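Local coordinates for CysQ, sulfite synthesis pathway protein (Bacteroides thetaiotaomicron VPI-5482, PDB 3B8B) that probably hydrolyses the 3'-phosphate of adenosine 3',5'-bisphosphate to give AMP, as a magnesium-dependent phosphatase of the inositol monophosphatase superfamily, at residues A[90-93]-A[94-97]; A[184-187]-A[188-192]. One frame throughout, in Å; residues are numbered along the deposited sequence. Where two conformers were deposited one is given.

How the contacts relate
Both contacts are local and sit at the surface on opposite sides of the chain's centre, their own centres about 42 Å apart and their nearest atoms about 27 Å. Contact 1 is built round the short helix 92-95, between strands 82-84 and 100-108 of the mixed sheet. It is the one nearer the predicted magnesium site, the side chains of Met90 and Glu85 lying about 10 Å apart. Contact 2 leads a loop into strand 189-193, away from the annotated sites. Sulfate ions, probably from the crystallisation liquor, lie about 4 Å from the Tyr92 side chain and about 3 Å from that of Phe189. In each contact an arginine also bonds to a more distant part of the chain.

Contact 1: A[90-93]-A[94-97]; sequences MDYA and VRRG
Tyr92, first residue of the short surface helix 92-95, packs against Arg96 four residues on, an i to i+4 pair. Backbone and side chains join here: Arg96 N donates to Tyr92 O at 2.8 Å, almost in line with the carbonyl bond (C=O...N 171°). Over one face of the Tyr92 ring lies Arg96 CB, 3.7 Å from the ring centroid and 16° off the normal, a CH-pi contact. The ring is brought to that side by its CG, anti to the backbone N (chi1 179°), and the arginine chain passes obliquely over it; in the conformer described, one of two, Arg96 CG meets Tyr92 OH at 3.4 Å.

Arg95 comes to another part of the same ring. Its NH2 lies at the ring edge, 3.5 Å from Tyr92 CD1, while CD1 sits over one face of the guanidinium. That group is fixed from elsewhere, NH2 donating to Asn275 OD1 and Lys276 O. With an alanine in place of Tyr92, Arg96 CB would probably lose the ring face it packs on and the Arg95 guanidinium its aromatic neighbour.

Val94 turns back on the residues before the helix: its N makes a weak bond to Asp91 O, its CB lies 3.4 Å from Asp91 O, and its CG1 is near Met90 SE. Selenomethionine Met90 also sets SE 4.0 Å from Arg95 CB, and one water links their polar atoms, donating to Met90 O and accepting from Arg95 NE at 3.1 Å.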
loop_
_atom_site.group_PDB
_atom_site.type_symbol
_atom_site.label_atom_id
_atom_site.label_comp_id
_atom_site.label_asym_id
_atom_site.label_seq_id
_atom_site.Cartn_x
_atom_site.Cartn_y
_atom_site.Cartn_z
HETATM N N MSE A 90 -20.153 5.046 6.346
HETATM C CA MSE A 90 -20.612 6.328 5.807
HETATM C C MSE A 90 -21.082 6.260 4.351
HETATM O O MSE A 90 -20.621 5.424 3.565
HETATM C CB MSE A 90 -19.500 7.367 5.869
HETATM C CG MSE A 90 -18.526 7.261 4.710
HETATM SE SE MSE A 90 -17.157 8.613 4.835
HETATM C CE MSE A 90 -15.896 7.747 6.093
ATOM N N ASP A 91 -21.962 7.199 4.004
ATOM C CA ASP A 91 -22.494 7.344 2.649
ATOM C C ASP A 91 -21.545 8.117 1.740
ATOM O O ASP A 91 -20.795 8.972 2.201
ATOM C CB ASP A 91 -23.840 8.073 2.687
ATOM C CG ASP A 91 -24.991 7.163 3.098
ATOM O OD1 ASP A 91 -25.045 6.002 2.631
ATOM O OD2 ASP A 91 -25.855 7.619 3.875
ATOM N N TYR A 92 -21.612 7.816 0.446
ATOM C CA TYR A 92 -20.936 8.592 -0.587
ATOM C C TYR A 92 -21.276 10.074 -0.501
ATOM O O TYR A 92 -20.419 10.921 -0.720
ATOM C CB TYR A 92 -21.317 8.067 -1.976
ATOM C CG TYR A 92 -20.682 8.815 -3.139
ATOM C CD1 TYR A 92 -19.298 8.940 -3.232
ATOM C CD2 TYR A 92 -21.460 9.367 -4.153
ATOM C CE1 TYR A 92 -18.707 9.602 -4.295
ATOM C CE2 TYR A 92 -20.883 10.033 -5.217
ATOM C CZ TYR A 92 -19.500 10.148 -5.281
ATOM O OH TYR A 92 -18.900 10.803 -6.329
ATOM N N ALA A 93 -22.533 10.389 -0.194
ATOM C CA ALA A 93 -22.954 11.785 -0.083
ATOM C C ALA A 93 -22.073 12.583 0.887
ATOM O O ALA A 93 -21.789 13.752 0.643
ATOM C CB ALA A 93 -24.413 11.862 0.331
ATOM N N VAL A 94 -21.646 11.949 1.979
ATOM C CA VAL A 94 -20.754 12.579 2.956
ATOM C C VAL A 94 -19.383 12.890 2.329
ATOM O O VAL A 94 -18.904 14.028 2.363
ATOM C CB VAL A 94 -20.527 11.651 4.197
ATOM C CG1 VAL A 94 -19.543 12.293 5.188
ATOM C CG2 VAL A 94 -21.861 11.309 4.887
ATOM N N ARG A 95 -18.764 11.873 1.744
ATOM C CA ARG A 95 -17.369 11.996 1.292
ATOM C C ARG A 95 -17.192 12.570 -0.115
ATOM O O ARG A 95 -16.104 12.991 -0.480
ATOM C CB ARG A 95 -16.625 10.663 1.444
ATOM C CG ARG A 95 -17.197 9.524 0.655
ATOM C CD ARG A 95 -16.408 8.261 0.860
ATOM N NE ARG A 95 -17.085 7.174 0.184
ATOM C CZ ARG A 95 -17.026 6.947 -1.122
ATOM N NH1 ARG A 95 -17.717 5.932 -1.627
ATOM N NH2 ARG A 95 -16.295 7.714 -1.928
ATOM N N ARG A 96 -18.255 12.619 -0.899
ATOM C CA ARG A 96 -18.144 13.096 -2.270
ATOM C C ARG A 96 -17.640 14.550 -2.352
ATOM O O ARG A 96 -17.064 14.956 -3.359
ATOM C CB ARG A 96 -19.496 12.924 -2.954
ATOM C CG ARG A 96 -19.619 13.471 -4.339
ATOM C CD ARG A 96 -21.090 13.500 -4.689
ATOM N NE ARG A 96 -21.303 13.632 -6.115
ATOM C CZ ARG A 96 -22.406 13.258 -6.751
ATOM N NH1 ARG A 96 -23.433 12.720 -6.092
ATOM N NH2 ARG A 96 -22.480 13.419 -8.065
ATOM N N GLY A 97 -17.849 15.335 -1.300
ATOM C CA GLY A 97 -17.339 16.703 -1.262
ATOM C C GLY A 97 -15.965 16.873 -0.638
ATOM O O GLY A 97 -15.504 18.005 -0.487
HETATM O O HOH W 1 -18.138 4.901 1.938
#

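Contact 2: A[184-187]-A[188-192]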
loop_
_atom_site.group_PDB
_atom_site.type_symbol
_atom_site.label_atom_id
_atom_site.label_comp_id
_atom_site.label_asym_id
_atom_site.label_seq_id
_atom_site.Cartn_x
_atom_site.Cartn_y
_atom_site.Cartn_z
ATOM N N ASP A 184 19.176 -1.828 -9.875
ATOM C CA ASP A 184 19.849 -3.049 -10.347
ATOM C C ASP A 184 19.361 -3.547 -11.701
ATOM O O ASP A 184 18.332 -4.242 -11.801
ATOM C CB ASP A 184 19.802 -4.172 -9.314
ATOM C CG ASP A 184 21.074 -5.010 -9.345
ATOM O OD1 ASP A 184 21.392 -5.538 -10.434
ATOM O OD2 ASP A 184 21.776 -5.104 -8.307
ATOM N N ALA A 185 20.121 -3.187 -12.732
ATOM C CA ALA A 185 19.814 -3.563 -14.110
ATOM C C ALA A 185 19.765 -5.092 -14.280
ATOM O O ALA A 185 20.530 -5.843 -13.669
ATOM C CB ALA A 185 20.831 -2.942 -15.084
ATOM N N ARG A 186 18.822 -5.526 -15.105
ATOM C CA ARG A 186 18.640 -6.933 -15.401
ATOM C C ARG A 186 18.175 -6.961 -16.832
ATOM O O ARG A 186 17.660 -5.956 -17.354
ATOM C CB ARG A 186 17.637 -7.587 -14.434
ATOM C CG ARG A 186 16.429 -6.723 -14.112
ATOM C CD ARG A 186 15.537 -7.267 -12.988
ATOM N NE ARG A 186 14.469 -6.296 -12.734
ATOM C CZ ARG A 186 13.395 -6.135 -13.507
ATOM N NH1 ARG A 186 13.215 -6.900 -14.569
ATOM N NH2 ARG A 186 12.498 -5.203 -13.228
ATOM N N ASP A 187 18.376 -8.070 -17.493
ATOM C CA ASP A 187 18.026 -8.087 -18.879
ATOM C C ASP A 187 16.798 -8.910 -19.033
ATOM O O ASP A 187 16.432 -9.232 -20.161
ATOM C CB ASP A 187 19.177 -8.628 -19.742
ATOM C CG ASP A 187 19.481 -10.087 -19.459
ATOM O OD1 ASP A 187 18.879 -10.645 -18.501
ATOM O OD2 ASP A 187 20.329 -10.652 -20.190
ATOM N N HIS A 188 16.137 -9.269 -17.917
ATOM C CA HIS A 188 14.996 -10.121 -18.075
ATOM C C HIS A 188 13.744 -9.467 -17.528
ATOM O O HIS A 188 13.814 -8.554 -16.722
ATOM C CB HIS A 188 15.265 -11.516 -17.517
ATOM C CG HIS A 188 15.116 -11.647 -16.044
ATOM N ND1 HIS A 188 16.117 -11.316 -15.156
ATOM C CD2 HIS A 188 14.111 -12.169 -15.305
ATOM C CE1 HIS A 188 15.710 -11.576 -13.927
ATOM N NE2 HIS A 188 14.499 -12.107 -13.993
ATOM N N PHE A 189 12.619 -9.942 -18.037
ATOM C CA PHE A 189 11.307 -9.395 -17.743
ATOM C C PHE A 189 10.730 -10.107 -16.536
ATOM O O PHE A 189 10.704 -11.337 -16.490
ATOM C CB PHE A 189 10.389 -9.612 -18.928
ATOM C CG PHE A 189 9.060 -8.976 -18.781
ATOM C CD1 PHE A 189 8.887 -7.633 -19.107
ATOM C CD2 PHE A 189 7.966 -9.696 -18.305
ATOM C CE1 PHE A 189 7.650 -7.022 -18.974
ATOM C CE2 PHE A 189 6.724 -9.069 -18.158
ATOM C CZ PHE A 189 6.580 -7.734 -18.487
ATOM N N ILE A 190 10.218 -9.343 -15.586
ATOM C CA ILE A 190 9.629 -9.935 -14.381
ATOM C C ILE A 190 8.198 -9.455 -14.171
ATOM O O ILE A 190 7.939 -8.253 -14.160
ATOM C CB ILE A 190 10.445 -9.600 -13.115
ATOM C CG1 ILE A 190 11.872 -10.145 -13.240
ATOM C CG2 ILE A 190 9.752 -10.116 -11.805
ATOM C CD1 ILE A 190 12.773 -9.729 -12.096
ATOM N N ALA A 191 7.287 -10.406 -13.960
ATOM C CA ALA A 191 5.928 -10.108 -13.567
ATOM C C ALA A 191 5.700 -10.597 -12.149
ATOM O O ALA A 191 6.304 -11.576 -11.715
ATOM C CB ALA A 191 4.908 -10.769 -14.535
ATOM N N VAL A 192 4.853 -9.915 -11.383
ATOM C CA VAL A 192 4.567 -10.356 -10.012
ATOM C C VAL A 192 3.080 -10.673 -9.854
ATOM O O VAL A 192 2.215 -9.986 -10.389
ATOM C CB VAL A 192 5.070 -9.333 -8.941
ATOM C CG1 VAL A 192 4.374 -7.973 -9.120
ATOM C CG2 VAL A 192 4.905 -9.886 -7.500
HETATM O O HOH W 2 18.817 -10.442 -15.491
#
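Arg186 reaches forward along its own chain to His188 and Ile190, where a loop enters strand 189-193, paired in parallel with strand 216-220. In the conformer described, one of two, its CB is 4.1 Å from ND1 of the His188 ring, which it meets obliquely. CG then lies 4.1 Å from His188 O, chi2 of -171° puts CD 3.8 Å from Ile190 CD1, and the chain stays extended to NE. That methyl also touches NE and covers one face of the guanidinium, the two side chains crossing at about a right angle. At the tip, NH1 approaches His188 O at 2.8 Å, but the N-H...O angle of 119° makes this bond weak. The stronger partner of NH1 is Asp236, through a salt bridge to OD2, while NH2 bonds to Gly233 O.

His188 is held as well: its ND1 is 2.9 Å from a water in the ring plane, which accepts from Asp187 N at 3.1 Å, and its NE2 bonds to Glu217. Since Asp236 OD2 also accepts from Ile190 N, one carboxylate oxygen serves both the arginine tip and the strand backbone. In this conformer the positive charge of Arg186 is therefore probably balanced chiefly by Asp236.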